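Local coordinates for glycerophosphoryl diester phosphodiesterase (Parabacteroides distasonis, PDB 3MZ2), which probably hydrolyses glycerophosphodiesters to an alcohol and glycerol phosphate, as TIM-barrel phosphodiesterases of this kind do, at residues Y45-E51 against T115-P120; N55-T60 against P268-E273; T133-D138 against Y159-H165; T235-D240 against A251-I255. One frame throughout, in Å; residues are numbered along the deposited sequence. Where two conformers were deposited one is given.

Contact 1. Residues Y45-E51 against T115-P120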
loop_
_atom_site.group_PDB
_atom_site.type_symbol
_atom_site.label_atom_id
_atom_site.label_comp_id
_atom_site.label_asym_id
_atom_site.label_seq_id
_atom_site.Cartn_x
_atom_site.Cartn_y
_atom_site.Cartn_z
ATOM N N TYR A 45 -13.083 -22.140 -7.014
ATOM C CA TYR A 45 -13.463 -20.730 -7.166
ATOM C C TYR A 45 -12.344 -19.830 -6.643
ATOM O O TYR A 45 -12.280 -19.469 -5.477
ATOM C CB TYR A 45 -14.827 -20.468 -6.491
ATOM C CG TYR A 45 -15.934 -21.173 -7.237
ATOM C CD1 TYR A 45 -16.289 -20.741 -8.487
ATOM C CD2 TYR A 45 -16.564 -22.314 -6.730
ATOM C CE1 TYR A 45 -17.261 -21.342 -9.208
ATOM C CE2 TYR A 45 -17.549 -22.961 -7.492
ATOM C CZ TYR A 45 -17.889 -22.437 -8.729
ATOM O OH TYR A 45 -18.847 -22.976 -9.568
ATOM N N PRO A 46 -11.441 -19.430 -7.546
ATOM C CA PRO A 46 -10.368 -18.540 -7.157
ATOM C C PRO A 46 -10.781 -17.109 -6.758
ATOM O O PRO A 46 -11.813 -16.590 -7.198
ATOM C CB PRO A 46 -9.507 -18.484 -8.424
ATOM C CG PRO A 46 -9.919 -19.668 -9.255
ATOM C CD PRO A 46 -11.353 -19.839 -8.960
ATOM N N GLU A 47 -9.966 -16.484 -5.928
ATOM C CA GLU A 47 -9.997 -15.024 -5.674
ATOM C C GLU A 47 -9.998 -14.257 -6.960
ATOM O O GLU A 47 -9.374 -14.714 -7.928
ATOM C CB GLU A 47 -8.682 -14.596 -5.019
ATOM C CG GLU A 47 -8.552 -14.955 -3.643
ATOM C CD GLU A 47 -7.196 -14.595 -3.060
ATOM O OE1 GLU A 47 -6.410 -13.740 -3.601
ATOM O OE2 GLU A 47 -6.957 -15.155 -1.980
ATOM N N ASN A 48 -10.648 -13.091 -6.949
ATOM C CA ASN A 48 -10.562 -12.135 -8.070
ATOM C C ASN A 48 -10.826 -12.809 -9.422
ATOM O O ASN A 48 -10.085 -12.627 -10.395
ATOM C CB ASN A 48 -9.202 -11.411 -8.050
ATOM C CG ASN A 48 -9.128 -10.326 -6.999
ATOM O OD1 ASN A 48 -9.894 -9.360 -7.031
ATOM N ND2 ASN A 48 -8.170 -10.447 -6.068
ATOM N N SER A 49 -11.912 -13.564 -9.468
ATOM C CA SER A 49 -12.321 -14.223 -10.697
ATOM C C SER A 49 -13.781 -13.971 -10.955
ATOM O O SER A 49 -14.582 -13.878 -10.028
ATOM C CB SER A 49 -12.052 -15.733 -10.650
ATOM O OG SER A 49 -13.009 -16.438 -9.853
HETATM N N MSE A 50 -14.121 -13.831 -12.228
HETATM C CA MSE A 50 -15.522 -13.578 -12.607
HETATM C C MSE A 50 -16.377 -14.736 -12.146
HETATM O O MSE A 50 -17.521 -14.564 -11.712
HETATM C CB MSE A 50 -15.646 -13.489 -14.110
HETATM C CG MSE A 50 -14.805 -12.458 -14.766
HETATM SE SE MSE A 50 -15.401 -10.682 -14.176
HETATM C CE MSE A 50 -17.211 -10.793 -14.924
ATOM N N GLU A 51 -15.823 -15.930 -12.269
ATOM C CA GLU A 51 -16.559 -17.153 -11.934
ATOM C C GLU A 51 -16.932 -17.167 -10.452
ATOM O O GLU A 51 -18.031 -17.580 -10.068
ATOM C CB GLU A 51 -15.711 -18.379 -12.313
ATOM C CG GLU A 51 -15.568 -18.567 -13.821
ATOM C CD GLU A 51 -14.426 -17.765 -14.476
ATOM O OE1 GLU A 51 -13.699 -17.023 -13.779
ATOM O OE2 GLU A 51 -14.262 -17.882 -15.714
ATOM N N THR A 115 -7.540 -24.129 -11.920
ATOM C CA THR A 115 -8.834 -24.110 -12.603
ATOM C C THR A 115 -8.561 -23.813 -14.075
ATOM O O THR A 115 -7.403 -23.688 -14.481
ATOM C CB THR A 115 -9.752 -23.044 -12.024
ATOM O OG1 THR A 115 -9.240 -21.746 -12.391
ATOM C CG2 THR A 115 -9.863 -23.184 -10.483
ATOM N N ASN A 116 -9.620 -23.692 -14.868
ATOM C CA ASN A 116 -9.488 -23.175 -16.224
ATOM C C ASN A 116 -9.973 -21.730 -16.334
ATOM O O ASN A 116 -10.372 -21.290 -17.402
ATOM C CB ASN A 116 -10.243 -24.045 -17.232
ATOM C CG ASN A 116 -9.748 -23.853 -18.652
ATOM O OD1 ASN A 116 -8.557 -23.633 -18.883
ATOM N ND2 ASN A 116 -10.653 -23.951 -19.612
ATOM N N TYR A 117 -9.963 -21.008 -15.215
ATOM C CA TYR A 117 -10.372 -19.610 -15.208
ATOM C C TYR A 117 -9.134 -18.720 -15.356
ATOM O O TYR A 117 -8.035 -19.084 -14.938
ATOM C CB TYR A 117 -11.147 -19.279 -13.922
ATOM C CG TYR A 117 -12.308 -20.239 -13.657
ATOM C CD1 TYR A 117 -13.042 -20.807 -14.738
ATOM C CD2 TYR A 117 -12.656 -20.618 -12.370
ATOM C CE1 TYR A 117 -14.090 -21.684 -14.511
ATOM C CE2 TYR A 117 -13.724 -21.507 -12.139
ATOM C CZ TYR A 117 -14.421 -22.019 -13.199
ATOM O OH TYR A 117 -15.464 -22.898 -12.986
ATOM N N ARG A 118 -9.343 -17.564 -15.962
ATOM C CA ARG A 118 -8.277 -16.616 -16.274
ATOM C C ARG A 118 -8.382 -15.343 -15.446
ATOM O O ARG A 118 -9.444 -15.024 -14.939
ATOM C CB ARG A 118 -8.392 -16.200 -17.737
ATOM C CG ARG A 118 -8.279 -17.339 -18.751
ATOM C CD ARG A 118 -8.453 -16.799 -20.185
ATOM N N ILE A 119 -7.261 -14.645 -15.312
ATOM C CA ILE A 119 -7.211 -13.333 -14.699
ATOM C C ILE A 119 -8.114 -12.389 -15.503
ATOM O O ILE A 119 -7.913 -12.242 -16.701
ATOM C CB ILE A 119 -5.765 -12.772 -14.639
ATOM C CG1 ILE A 119 -4.887 -13.702 -13.806
ATOM C CG2 ILE A 119 -5.734 -11.305 -14.089
ATOM C CD1 ILE A 119 -3.396 -13.475 -14.042
ATOM N N PRO A 120 -9.095 -11.758 -14.833
ATOM C CA PRO A 120 -10.023 -10.852 -15.540
ATOM C C PRO A 120 -9.534 -9.412 -15.533
ATOM O O PRO A 120 -8.762 -9.023 -14.662
ATOM C CB PRO A 120 -11.283 -10.915 -14.697
ATOM C CG PRO A 120 -10.789 -11.103 -13.313
ATOM C CD PRO A 120 -9.543 -11.985 -13.438
HETATM O O HOH W 1 -12.191 -14.795 -14.231
HETATM O O HOH W 2 -12.102 -17.163 -16.977
#

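Contact 2. Residues N55-T60 against P268-E273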
loop_
_atom_site.group_PDB
_atom_site.type_symbol
_atom_site.label_atom_id
_atom_site.label_comp_id
_atom_site.label_asym_id
_atom_site.label_seq_id
_atom_site.Cartn_x
_atom_site.Cartn_y
_atom_site.Cartn_z
ATOM N N ASN A 55 -20.699 -17.322 -8.876
ATOM C CA ASN A 55 -20.994 -18.385 -7.912
ATOM C C ASN A 55 -21.517 -17.816 -6.602
ATOM O O ASN A 55 -22.558 -18.255 -6.095
ATOM C CB ASN A 55 -19.745 -19.226 -7.634
ATOM C CG ASN A 55 -20.042 -20.441 -6.750
ATOM O OD1 ASN A 55 -20.872 -21.277 -7.114
ATOM N ND2 ASN A 55 -19.343 -20.563 -5.625
ATOM N N THR A 56 -20.854 -16.818 -6.056
ATOM C CA THR A 56 -21.336 -16.235 -4.814
ATOM C C THR A 56 -22.768 -15.702 -4.955
ATOM O O THR A 56 -23.584 -15.962 -4.102
ATOM C CB THR A 56 -20.410 -15.114 -4.304
ATOM O OG1 THR A 56 -19.111 -15.650 -4.043
ATOM C CG2 THR A 56 -20.919 -14.450 -3.007
ATOM N N LEU A 57 -23.073 -14.945 -6.005
ATOM C CA LEU A 57 -24.437 -14.456 -6.203
ATOM C C LEU A 57 -25.519 -15.531 -6.342
ATOM O O LEU A 57 -26.694 -15.271 -6.050
ATOM C CB LEU A 57 -24.508 -13.523 -7.388
ATOM C CG LEU A 57 -23.719 -12.227 -7.251
ATOM C CD1 LEU A 57 -24.073 -11.338 -8.426
ATOM C CD2 LEU A 57 -23.937 -11.501 -5.927
ATOM N N SER A 58 -25.162 -16.746 -6.770
ATOM C CA SER A 58 -26.128 -17.846 -6.842
ATOM C C SER A 58 -26.664 -18.245 -5.460
ATOM O O SER A 58 -27.773 -18.763 -5.338
ATOM C CB SER A 58 -25.503 -19.075 -7.520
ATOM O OG SER A 58 -24.975 -18.750 -8.799
ATOM N N TYR A 59 -25.867 -18.002 -4.414
ATOM C CA TYR A 59 -26.231 -18.317 -3.018
ATOM C C TYR A 59 -26.666 -17.114 -2.173
ATOM O O TYR A 59 -27.477 -17.253 -1.259
ATOM C CB TYR A 59 -25.048 -18.963 -2.309
ATOM C CG TYR A 59 -24.630 -20.294 -2.856
ATOM C CD1 TYR A 59 -23.707 -20.380 -3.867
ATOM C CD2 TYR A 59 -25.126 -21.484 -2.308
ATOM C CE1 TYR A 59 -23.295 -21.611 -4.381
ATOM C CE2 TYR A 59 -24.719 -22.732 -2.807
ATOM C CZ TYR A 59 -23.798 -22.779 -3.850
ATOM O OH TYR A 59 -23.362 -23.982 -4.377
ATOM N N THR A 60 -26.119 -15.929 -2.452
ATOM C CA THR A 60 -26.414 -14.767 -1.673
ATOM C C THR A 60 -26.254 -13.471 -2.420
ATOM O O THR A 60 -25.350 -13.362 -3.236
ATOM C CB THR A 60 -25.475 -14.745 -0.405
ATOM O OG1 THR A 60 -25.796 -13.630 0.440
ATOM C CG2 THR A 60 -23.967 -14.717 -0.791
ATOM N N PRO A 268 -18.040 -15.841 1.763
ATOM C CA PRO A 268 -19.371 -15.196 1.790
ATOM C C PRO A 268 -20.582 -16.140 1.778
ATOM O O PRO A 268 -21.655 -15.799 2.295
ATOM C CB PRO A 268 -19.349 -14.329 0.537
ATOM C CG PRO A 268 -18.326 -14.996 -0.374
ATOM C CD PRO A 268 -17.274 -15.475 0.551
ATOM N N ILE A 269 -20.439 -17.301 1.135
ATOM C CA ILE A 269 -21.507 -18.305 1.078
ATOM C C ILE A 269 -21.697 -18.898 2.454
ATOM O O ILE A 269 -22.824 -19.080 2.924
ATOM C CB ILE A 269 -21.274 -19.385 0.015
ATOM C CG1 ILE A 269 -21.144 -18.742 -1.380
ATOM C CG2 ILE A 269 -22.484 -20.428 0.035
ATOM C CD1 ILE A 269 -20.579 -19.681 -2.407
ATOM N N GLU A 270 -20.598 -19.150 3.166
ATOM C CA GLU A 270 -20.739 -19.655 4.536
ATOM C C GLU A 270 -21.381 -18.598 5.417
ATOM O O GLU A 270 -22.199 -18.921 6.311
ATOM C CB GLU A 270 -19.386 -20.048 5.126
ATOM C CG GLU A 270 -18.807 -21.295 4.587
ATOM C CD GLU A 270 -17.585 -21.759 5.394
ATOM O OE1 GLU A 270 -17.551 -21.606 6.622
ATOM O OE2 GLU A 270 -16.644 -22.262 4.773
ATOM N N VAL A 271 -20.997 -17.328 5.213
ATOM C CA VAL A 271 -21.582 -16.233 5.970
ATOM C C VAL A 271 -23.102 -16.217 5.730
ATOM O O VAL A 271 -23.887 -16.165 6.686
ATOM C CB VAL A 271 -20.967 -14.860 5.659
ATOM C CG1 VAL A 271 -21.679 -13.777 6.475
ATOM C CG2 VAL A 271 -19.508 -14.861 6.031
ATOM N N ALA A 272 -23.488 -16.317 4.466
ATOM C CA ALA A 272 -24.910 -16.324 4.102
ATOM C C ALA A 272 -25.662 -17.444 4.766
ATOM O O ALA A 272 -26.722 -17.239 5.336
ATOM C CB ALA A 272 -25.079 -16.432 2.579
ATOM N N GLU A 273 -25.138 -18.671 4.684
ATOM C CA GLU A 273 -25.785 -19.804 5.348
ATOM C C GLU A 273 -25.883 -19.617 6.860
ATOM O O GLU A 273 -26.920 -19.945 7.459
ATOM C CB GLU A 273 -25.094 -21.128 4.948
ATOM C CG GLU A 273 -25.282 -21.343 3.446
ATOM C CD GLU A 273 -24.771 -22.643 2.873
ATOM O OE1 GLU A 273 -24.309 -23.506 3.660
ATOM O OE2 GLU A 273 -24.873 -22.789 1.606
#

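Contact 3. Residues T133-D138 against Y159-H165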
loop_
_atom_site.group_PDB
_atom_site.type_symbol
_atom_site.label_atom_id
_atom_site.label_comp_id
_atom_site.label_asym_id
_atom_site.label_seq_id
_atom_site.Cartn_x
_atom_site.Cartn_y
_atom_site.Cartn_z
ATOM N N THR A 133 -24.565 -5.975 -8.873
ATOM C CA THR A 133 -23.865 -5.841 -7.609
ATOM C C THR A 133 -23.102 -4.491 -7.584
ATOM O O THR A 133 -23.304 -3.636 -8.434
ATOM C CB THR A 133 -22.895 -7.052 -7.406
ATOM O OG1 THR A 133 -22.275 -6.988 -6.105
ATOM C CG2 THR A 133 -21.809 -7.095 -8.457
ATOM N N ILE A 134 -22.256 -4.313 -6.590
ATOM C CA ILE A 134 -21.406 -3.154 -6.446
ATOM C C ILE A 134 -20.018 -3.701 -6.239
ATOM O O ILE A 134 -19.834 -4.630 -5.454
ATOM C CB ILE A 134 -21.777 -2.344 -5.183
ATOM C CG1 ILE A 134 -23.234 -1.967 -5.163
ATOM C CG2 ILE A 134 -20.864 -1.080 -5.008
ATOM C CD1 ILE A 134 -23.751 -1.646 -3.826
ATOM N N LEU A 135 -19.030 -3.162 -6.933
ATOM C CA LEU A 135 -17.657 -3.513 -6.724
ATOM C C LEU A 135 -17.000 -2.470 -5.827
ATOM O O LEU A 135 -17.357 -1.264 -5.855
ATOM C CB LEU A 135 -16.939 -3.532 -8.095
ATOM C CG LEU A 135 -17.520 -4.439 -9.188
ATOM C CD1 LEU A 135 -16.723 -4.276 -10.485
ATOM C CD2 LEU A 135 -17.589 -5.866 -8.711
ATOM N N ILE A 136 -16.023 -2.897 -5.051
ATOM C CA ILE A 136 -15.327 -2.035 -4.119
ATOM C C ILE A 136 -13.829 -2.180 -4.383
ATOM O O ILE A 136 -13.266 -3.275 -4.238
ATOM C CB ILE A 136 -15.664 -2.373 -2.655
ATOM C CG1 ILE A 136 -17.186 -2.367 -2.468
ATOM C CG2 ILE A 136 -14.934 -1.320 -1.723
ATOM C CD1 ILE A 136 -17.693 -2.828 -1.028
ATOM N N LEU A 137 -13.209 -1.111 -4.860
ATOM C CA LEU A 137 -11.832 -1.155 -5.337
ATOM C C LEU A 137 -10.829 -0.906 -4.210
ATOM O O LEU A 137 -10.750 0.200 -3.630
ATOM C CB LEU A 137 -11.565 -0.133 -6.447
ATOM C CG LEU A 137 -12.523 -0.183 -7.656
ATOM C CD1 LEU A 137 -12.032 0.786 -8.771
ATOM C CD2 LEU A 137 -12.740 -1.592 -8.206
ATOM N N ASP A 138 -9.989 -1.899 -3.964
ATOM C CA ASP A 138 -8.848 -1.694 -3.077
ATOM C C ASP A 138 -7.742 -1.009 -3.918
ATOM O O ASP A 138 -7.917 -0.747 -5.112
ATOM C CB ASP A 138 -8.415 -3.041 -2.486
ATOM C CG ASP A 138 -7.542 -2.899 -1.240
ATOM O OD1 ASP A 138 -7.395 -1.779 -0.710
ATOM O OD2 ASP A 138 -7.018 -3.945 -0.796
ATOM N N TYR A 159 -22.118 1.884 -8.969
ATOM C CA TYR A 159 -21.786 0.480 -8.775
ATOM C C TYR A 159 -20.298 0.186 -8.608
ATOM O O TYR A 159 -19.911 -0.979 -8.559
ATOM C CB TYR A 159 -22.401 -0.441 -9.846
ATOM C CG TYR A 159 -22.084 -0.096 -11.273
ATOM C CD1 TYR A 159 -22.805 0.910 -11.954
ATOM C CD2 TYR A 159 -21.176 -0.878 -12.029
ATOM C CE1 TYR A 159 -22.515 1.218 -13.268
ATOM C CE2 TYR A 159 -20.915 -0.583 -13.347
ATOM C CZ TYR A 159 -21.552 0.469 -13.959
ATOM O OH TYR A 159 -21.284 0.734 -15.277
ATOM N N VAL A 160 -19.469 1.210 -8.531
ATOM C CA VAL A 160 -18.025 0.999 -8.284
ATOM C C VAL A 160 -17.613 1.984 -7.195
ATOM O O VAL A 160 -17.580 3.199 -7.429
ATOM C CB VAL A 160 -17.187 1.190 -9.562
ATOM C CG1 VAL A 160 -15.671 0.863 -9.292
ATOM C CG2 VAL A 160 -17.727 0.381 -10.739
HETATM N N MSE A 161 -17.342 1.467 -5.997
HETATM C CA MSE A 161 -16.964 2.271 -4.826
HETATM C C MSE A 161 -15.457 2.262 -4.682
HETATM O O MSE A 161 -14.792 1.349 -5.215
HETATM C CB MSE A 161 -17.579 1.717 -3.524
HETATM C CG MSE A 161 -19.055 1.856 -3.507
HETATM SE SE MSE A 161 -19.908 0.763 -2.129
HETATM C CE MSE A 161 -19.087 1.496 -0.504
ATOM N N ILE A 162 -14.940 3.217 -3.926
ATOM C CA ILE A 162 -13.476 3.354 -3.743
ATOM C C ILE A 162 -13.133 3.179 -2.266
ATOM O O ILE A 162 -13.730 3.815 -1.425
ATOM C CB ILE A 162 -12.995 4.737 -4.224
ATOM C CG1 ILE A 162 -13.407 4.962 -5.693
ATOM C CG2 ILE A 162 -11.445 4.860 -4.067
ATOM C CD1 ILE A 162 -13.387 6.463 -6.136
ATOM N N THR A 163 -12.168 2.310 -1.972
ATOM C CA THR A 163 -11.685 2.132 -0.616
ATOM C C THR A 163 -10.687 3.232 -0.344
ATOM O O THR A 163 -9.773 3.457 -1.138
ATOM C CB THR A 163 -11.001 0.763 -0.413
ATOM O OG1 THR A 163 -11.940 -0.259 -0.705
ATOM C CG2 THR A 163 -10.545 0.630 1.081
ATOM N N VAL A 164 -10.880 3.906 0.795
ATOM C CA VAL A 164 -9.994 4.996 1.233
ATOM C C VAL A 164 -9.602 4.744 2.670
ATOM O O VAL A 164 -10.435 4.244 3.476
ATOM C CB VAL A 164 -10.677 6.387 1.100
ATOM C CG1 VAL A 164 -10.884 6.739 -0.412
ATOM C CG2 VAL A 164 -11.984 6.488 1.887
ATOM N N HIS A 165 -8.333 5.022 2.959
ATOM C CA HIS A 165 -7.787 4.723 4.269
ATOM C C HIS A 165 -7.859 5.900 5.255
ATOM O O HIS A 165 -7.681 5.718 6.451
ATOM C CB HIS A 165 -6.359 4.208 4.154
ATOM C CG HIS A 165 -6.240 2.915 3.422
ATOM N ND1 HIS A 165 -5.152 2.611 2.627
ATOM C CD2 HIS A 165 -7.090 1.867 3.315
ATOM C CE1 HIS A 165 -5.325 1.408 2.101
ATOM N NE2 HIS A 165 -6.489 0.934 2.509
HETATM O O HOH W 3 -8.806 2.375 -3.481
HETATM O O HOH W 4 -7.279 -1.773 1.844
HETATM O O HOH W 5 -7.483 1.506 -0.638
#

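Contact 4. Residues T235-D240 against A251-I255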
loop_
_atom_site.group_PDB
_atom_site.type_symbol
_atom_site.label_atom_id
_atom_site.label_comp_id
_atom_site.label_asym_id
_atom_site.label_seq_id
_atom_site.Cartn_x
_atom_site.Cartn_y
_atom_site.Cartn_z
ATOM N N THR A 235 -13.830 -10.451 8.369
ATOM C CA THR A 235 -13.476 -11.698 9.012
ATOM C C THR A 235 -12.304 -12.411 8.311
ATOM O O THR A 235 -11.859 -13.480 8.752
ATOM C CB THR A 235 -14.686 -12.641 9.107
ATOM O OG1 THR A 235 -15.250 -12.859 7.822
ATOM C CG2 THR A 235 -15.753 -12.044 10.065
ATOM N N ALA A 236 -11.780 -11.814 7.240
ATOM C CA ALA A 236 -10.739 -12.492 6.465
ATOM C C ALA A 236 -9.527 -12.853 7.326
ATOM O O ALA A 236 -9.045 -13.966 7.272
ATOM C CB ALA A 236 -10.338 -11.653 5.187
ATOM N N PRO A 237 -9.044 -11.928 8.154
ATOM C CA PRO A 237 -7.872 -12.309 8.984
ATOM C C PRO A 237 -8.221 -13.001 10.279
ATOM O O PRO A 237 -7.340 -13.533 11.019
ATOM C CB PRO A 237 -7.201 -10.941 9.274
ATOM C CG PRO A 237 -8.191 -9.931 9.045
ATOM C CD PRO A 237 -9.365 -10.501 8.252
ATOM N N SER A 238 -9.508 -12.983 10.591
ATOM C CA SER A 238 -9.952 -13.361 11.938
ATOM C C SER A 238 -10.873 -14.583 11.853
ATOM O O SER A 238 -10.380 -15.717 11.734
ATOM C CB SER A 238 -10.598 -12.158 12.618
ATOM O OG SER A 238 -11.594 -11.553 11.765
ATOM N N ASP A 239 -12.179 -14.397 11.897
ATOM C CA ASP A 239 -13.081 -15.542 12.031
ATOM C C ASP A 239 -13.079 -16.492 10.849
ATOM O O ASP A 239 -13.409 -17.658 11.023
ATOM C CB ASP A 239 -14.496 -15.088 12.393
ATOM C CG ASP A 239 -14.496 -14.106 13.551
ATOM O OD1 ASP A 239 -14.369 -14.577 14.682
ATOM O OD2 ASP A 239 -14.480 -12.867 13.321
ATOM N N ASP A 240 -12.706 -16.040 9.645
ATOM C CA ASP A 240 -12.600 -16.954 8.507
ATOM C C ASP A 240 -11.592 -18.060 8.729
ATOM O O ASP A 240 -11.619 -19.077 8.053
ATOM C CB ASP A 240 -12.196 -16.228 7.211
ATOM C CG ASP A 240 -13.281 -15.336 6.657
ATOM O OD1 ASP A 240 -14.439 -15.417 7.110
ATOM O OD2 ASP A 240 -13.016 -14.639 5.662
ATOM N N ALA A 251 -19.419 -17.604 14.830
ATOM C CA ALA A 251 -18.725 -16.338 14.822
ATOM C C ALA A 251 -19.428 -15.293 13.938
ATOM O O ALA A 251 -19.595 -14.142 14.310
ATOM C CB ALA A 251 -17.256 -16.551 14.341
ATOM N N TYR A 252 -19.897 -15.700 12.760
ATOM C CA TYR A 252 -20.596 -14.783 11.877
ATOM C C TYR A 252 -21.900 -14.298 12.510
ATOM O O TYR A 252 -22.223 -13.120 12.463
ATOM C CB TYR A 252 -20.870 -15.428 10.513
ATOM C CG TYR A 252 -19.625 -15.917 9.771
ATOM C CD1 TYR A 252 -18.465 -15.155 9.710
ATOM C CD2 TYR A 252 -19.651 -17.134 9.096
ATOM C CE1 TYR A 252 -17.340 -15.602 9.028
ATOM C CE2 TYR A 252 -18.527 -17.603 8.410
ATOM C CZ TYR A 252 -17.379 -16.830 8.371
ATOM O OH TYR A 252 -16.283 -17.301 7.688
ATOM N N ARG A 253 -22.644 -15.208 13.124
ATOM C CA ARG A 253 -23.838 -14.786 13.877
ATOM C C ARG A 253 -23.547 -13.839 15.029
ATOM O O ARG A 253 -24.259 -12.861 15.217
ATOM C CB ARG A 253 -24.651 -16.030 14.330
ATOM C CG ARG A 253 -25.383 -16.726 13.196
ATOM C CD ARG A 253 -26.251 -17.834 13.729
ATOM N NE ARG A 253 -25.518 -18.948 14.338
ATOM C CZ ARG A 253 -25.085 -20.035 13.682
ATOM N NH1 ARG A 253 -25.312 -20.181 12.346
ATOM N NH2 ARG A 253 -24.438 -20.981 14.362
HETATM N N MSE A 254 -22.482 -14.093 15.784
HETATM C CA MSE A 254 -22.117 -13.231 16.913
HETATM C C MSE A 254 -21.851 -11.800 16.412
HETATM O O MSE A 254 -22.295 -10.825 17.018
HETATM C CB MSE A 254 -20.908 -13.817 17.640
HETATM C CG MSE A 254 -20.383 -12.965 18.730
HETATM SE SE MSE A 254 -19.458 -14.062 20.090
HETATM C CE MSE A 254 -18.086 -14.942 18.942
ATOM N N ILE A 255 -21.191 -11.674 15.253
ATOM C CA ILE A 255 -20.905 -10.362 14.693
ATOM C C ILE A 255 -22.198 -9.603 14.426
ATOM O O ILE A 255 -22.320 -8.434 14.807
ATOM C CB ILE A 255 -20.040 -10.417 13.433
ATOM C CG1 ILE A 255 -18.631 -10.887 13.822
ATOM C CG2 ILE A 255 -20.013 -9.043 12.762
ATOM C CD1 ILE A 255 -17.814 -11.495 12.675
#

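Contact 1. Residues Y45-E51 against T115-P120
Glu51 lies across the Tyr117 ring, its CG 3.4 Å from the ring centroid, a CH-pi contact over the face. With CG anti to the carbonyl carbon (chi1 -70°) and a bend at chi2 (85°), the chain folds back and its carboxylate stacks over the CB side of the ring, the planes 11° apart. At the ring edge Pro46 CD sits 3.7 Å from Tyr117 CD2, while Pro46 CG meets the Thr115 methyl CG2 head-on. Ser49 is the N-cap of helix 50-59, whose start is joined by packing and water bridges to the loop between helices 99-102 and 122-129. Of two bridging waters, one donates to Glu51 OE1 and Arg118 O and accepts from Met50 N, the other donates to Glu51 OE2 and accepts from Arg118 N, holding both carboxylate oxygens. Either side of Ser49 in sequence, Asn48 O lies 3.2 Å from Pro120 CD, and the Met50 side chain runs past Pro120 in the opposite direction, Met50 CG 3.8 Å from Pro120 CB.

Contact 2. Residues N55-T60 against P268-E273
The helical segments 55-59 and 268-273 run almost parallel, their axes approaching to 9.5 Å at an angle of 5°, with Thr56 level with Ile269 and Thr60 with Ala272. Ile269 CG2 lies over a face of the Tyr59 ring, 4.0 Å from the ring centroid in a CH-pi contact, and its CD1 reaches Tyr59 CD1 at 3.5 Å and Asn55 ND2 at 3.6 Å. Having CG1 anti to the carbonyl carbon (chi1 -58°) sends that longer branch across to the first helix. An alanine here would lose both branches and is likely to leave the Tyr59 ring without its apolar support, freer to turn. At the start of the pair Thr56 CG2 meets Pro268 CG at 3.7 Å; further along, Thr60 CB presses on Ala272 CB at 3.5 Å, a close fit for two carbons. Inward, Thr60, Pro268 and Ala272 rest on Ile34 of strand 33-36, Thr56 touches Phe64 of strand 63-70 and Val271 packs on strand 262-265, as expected of neighbouring helices coating a TIM barrel.

Contact 3. Residues T133-D138 against Y159-H165
Leu137 and Val160 interlock on one face of a parallel strand pair: Val160 CG1 lies against Leu137 CG and CD1, each 3.7 Å away. The leucine fork also meets Thr147 and Ile151 of helix 144-153, the crossover helix of this beta-alpha-beta unit, so a bump from the sheet fills a hollow beneath the helix. Cutting Leu137 back to an alanine would probably leave a gap beside Val160 CG1 and beneath Thr147 and Ile151. On the face carrying Ile136 and Met161, the selenomethionine side chain bends at its end (chi3 60°), placing SE 3.5 Å from Ile134 CG2 and alongside Ile136 CG1. Ile136 CG2, anti to its own nitrogen, extends to Thr163 OG1 at 3.3 Å, crossing that side chain at about a right angle. Backbone bonds join the strands: Leu135 N to Tyr159 O, Met161 N to Leu135 O (2.7 Å and nearly straight), Leu137 N to Met161 O, and Thr163 N to Leu137 O. A water bridges Asp138 OD1 and His165 NE2, which stand 4.3 Å apart, and Asp138 OD2 forms a salt bridge with Lys140. Apolar contacts thus fill both faces of the pair, whereas its C-terminal end, where TIM barrels carry their active sites, is polar and hydrated; a sulfate, probably from the crystallisation liquor, lies about 4 Å from the Asp138 side chain and may mark a pocket.

Contact 4. Residues T235-D240 against A251-I255
Tyr252 OH donates to Asp240 OD1 at 2.7 Å, approaching on the anti side, 33° out of the carboxylate plane, with ring and carboxylate turned 74° apart. Thr235 OG1 is hydrogen-bonded to the same oxygen at 2.8 Å from the opposite face, and also bonds Glu264 O. Beside these bonds, Thr235 CG2 packs tightly on Ile255 CD1 at 3.4 Å. With CG anti to the carbonyl carbon (chi1 -49°), the Asp239 carboxylate is carried out to the helix, OD1 3.5 Å from Ala251 CB and OD2 3.7 Å from Ile255 CD1. The contact ties the loop following barrel strand 231-234 to helix 245-257, the next helix. Within the loop, Thr235 O accepts from Ser238 N and Asp240 N, which approach from opposite faces and hold the turn closed. Further out, Asp240 OD1 also takes a bond from Ser265 OG and OD2 one from Asp266 N, joining the carboxylate to the end of strand 262-265, while the Tyr252 ring leans on Val271, Ala274 and Ile275 of helix 268-275.

Overall arrangement
All four contacts belong to one TIM-barrel domain. Contact 1 and contact 2 share helix 50-59, one at its start and the other near its end; their centres are about 17 Å apart, and Tyr45 touches Asn55 between them. Contact 2 brings residues 55-60 against 268-273, early and late in the barrel, alongside the pairing of strands 33-36 and 262-265 that closes it; contacts 3 and 4 come in sequence between those segments. Contact 4 lies about 15 Å from contact 2, centre to centre, and the two touch through helix 268-275. Contact 3, on neighbouring strands of the central sheet, touches none of the others, its centre about 19 Å from those of contacts 1 and 2 and 21 Å from that of contact 4.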